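PDB 3SON: hypothetical NUDIX hydrolase from Listeria monocytogenes, which probably hydrolyses nucleoside diphosphates linked to another moiety, although its own substrate is not established. Local coordinates for residues L9-I14 with Y135-R140. Numbering follows the deposited sequence. Where two conformers were deposited one is given.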
# COMPACT_ATOMS: atom_id res chain seq x y z
N LEU A 9 -7.12 8.02 -5.06
CA LEU A 9 -6.35 9.01 -4.34
C LEU A 9 -5.90 10.02 -5.38
O LEU A 9 -5.54 9.66 -6.51
CB LEU A 9 -5.14 8.39 -3.61
CG LEU A 9 -4.31 9.30 -2.71
CD1 LEU A 9 -4.89 9.30 -1.31
CD2 LEU A 9 -2.86 8.82 -2.69
N VAL A 10 -5.98 11.29 -5.03
CA VAL A 10 -5.54 12.37 -5.95
C VAL A 10 -4.68 13.42 -5.23
O VAL A 10 -5.12 13.99 -4.23
CB VAL A 10 -6.73 13.09 -6.59
CG1 VAL A 10 -6.25 14.09 -7.59
CG2 VAL A 10 -7.70 12.10 -7.23
N ILE A 11 -3.45 13.62 -5.72
CA ILE A 11 -2.47 14.50 -5.10
C ILE A 11 -2.44 15.80 -5.88
O ILE A 11 -2.02 15.81 -7.04
CB ILE A 11 -1.06 13.88 -5.11
CG1 ILE A 11 -1.05 12.54 -4.37
CG2 ILE A 11 0.02 14.83 -4.50
CD1 ILE A 11 0.27 11.80 -4.47
N PRO A 12 -2.89 16.91 -5.29
CA PRO A 12 -2.73 18.21 -6.00
C PRO A 12 -1.28 18.67 -5.96
O PRO A 12 -0.56 18.37 -4.98
CB PRO A 12 -3.58 19.17 -5.15
CG PRO A 12 -4.32 18.31 -4.19
CD PRO A 12 -3.44 17.12 -3.95
N PHE A 13 -0.79 19.35 -7.01
CA PHE A 13 0.54 19.94 -6.97
C PHE A 13 0.60 21.25 -7.76
O PHE A 13 -0.26 21.50 -8.62
CB PHE A 13 1.64 19.00 -7.48
CG PHE A 13 1.54 18.70 -8.93
CD1 PHE A 13 0.72 17.68 -9.39
CD2 PHE A 13 2.25 19.47 -9.87
CE1 PHE A 13 0.63 17.41 -10.72
CE2 PHE A 13 2.17 19.19 -11.21
CZ PHE A 13 1.35 18.20 -11.66
N ILE A 14 1.60 22.09 -7.44
CA ILE A 14 1.80 23.36 -8.16
C ILE A 14 3.27 23.51 -8.43
O ILE A 14 4.10 23.07 -7.62
CB ILE A 14 1.33 24.61 -7.38
CG1 ILE A 14 1.92 24.64 -5.98
CG2 ILE A 14 -0.18 24.66 -7.28
CD1 ILE A 14 1.50 25.85 -5.15
N TYR A 135 6.13 9.97 -3.44
CA TYR A 135 7.50 9.72 -3.93
C TYR A 135 7.53 9.62 -5.45
O TYR A 135 8.37 10.25 -6.13
CB TYR A 135 8.05 8.42 -3.31
CG TYR A 135 9.30 8.00 -3.94
CD1 TYR A 135 10.48 8.64 -3.65
CD2 TYR A 135 9.31 7.02 -4.90
CE1 TYR A 135 11.67 8.29 -4.31
CE2 TYR A 135 10.47 6.66 -5.54
CZ TYR A 135 11.64 7.31 -5.24
OH TYR A 135 12.81 6.92 -5.91
N GLU A 136 6.69 8.75 -5.97
CA GLU A 136 6.60 8.56 -7.44
C GLU A 136 6.30 9.90 -8.15
O GLU A 136 6.93 10.26 -9.12
CB GLU A 136 5.51 7.53 -7.76
CG GLU A 136 5.40 7.38 -9.27
CD GLU A 136 4.24 6.52 -9.74
OE1 GLU A 136 3.53 5.87 -8.89
OE2 GLU A 136 4.01 6.53 -10.98
N LEU A 137 5.27 10.59 -7.71
CA LEU A 137 4.95 11.90 -8.29
C LEU A 137 6.17 12.85 -8.31
O LEU A 137 6.44 13.53 -9.32
CB LEU A 137 3.79 12.56 -7.54
CG LEU A 137 3.38 13.99 -8.00
CD1 LEU A 137 3.18 14.08 -9.51
CD2 LEU A 137 2.21 14.59 -7.18
N ASN A 138 6.87 12.90 -7.20
CA ASN A 138 7.95 13.78 -7.03
C ASN A 138 9.10 13.41 -7.98
O ASN A 138 9.64 14.28 -8.70
CB ASN A 138 8.42 13.81 -5.58
CG ASN A 138 9.45 14.87 -5.37
OD1 ASN A 138 9.23 16.06 -5.69
ND2 ASN A 138 10.63 14.46 -4.87
N GLU A 139 9.41 12.12 -8.09
CA GLU A 139 10.42 11.68 -9.08
C GLU A 139 10.02 11.99 -10.51
O GLU A 139 10.83 12.48 -11.30
CB GLU A 139 10.73 10.18 -8.91
CG GLU A 139 11.41 9.82 -7.61
CD GLU A 139 12.71 10.59 -7.44
OE1 GLU A 139 13.61 10.46 -8.31
OE2 GLU A 139 12.82 11.32 -6.44
N ARG A 140 8.75 11.74 -10.84
CA ARG A 140 8.22 12.08 -12.15
C ARG A 140 8.26 13.58 -12.46
O ARG A 140 8.69 13.94 -13.52
CB ARG A 140 6.86 11.53 -12.34
CG ARG A 140 6.78 10.03 -12.48
CD ARG A 140 5.33 9.68 -12.72
NE ARG A 140 5.14 8.25 -12.91
CZ ARG A 140 5.28 7.62 -14.06
NH1 ARG A 140 5.67 8.28 -15.17
NH2 ARG A 140 5.08 6.30 -14.10
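Leu137 sets CG anti to its backbone N (chi1 177°), which carries the isobutyl group off the helix with CD2 leading, while in Ile11 a chi1 of -59° lays CG1 beside the backbone N and leaves CG2 anti to it, and that branch is offered in return. The two methyls meet tip to tip, Ile11 CG2 lying 3.5 Å from Leu137 CD2, a tight carbon pair. Ile11 CB follows at 3.9 Å from the same CD2. Two residues on along the strand, Phe13 points its CB to the same side and brings its ring in at an angle; Phe13 CD1 is 4.1 Å from Leu137 CD2. One leucine methyl therefore serves both strand residues, whereas Pro12 between them turns away. The backbones stay well apart, with Ile11 CA and Leu137 CA separated by 8.5 Å, and the contact is wholly apolar and buried. It joins strand 7-15 to helix 128-142, one of the helices packed against the mixed sheet in the alpha/beta/alpha sandwich of the NUDIX fold. The Ile11 side chain is about 13 Å from the bound calcium ion, so the junction belongs to the core and not to the metal site. Phe22, Ala94 and Met146 touch both Phe13 and Leu137 and continue the apolar cluster. On the same helix, Arg140 NE donates to the anti lone pair of Glu136 OE2 in a salt bridge of 2.8 Å (163°), the oxygen lying close to the guanidinium plane. Arg140 NH2 adds a weak bond to that oxygen and a salt bridge to Asp70, while Glu136 also accepts from the backbone N of Asp70 and of Ser71, tying the helix to strand 66-76.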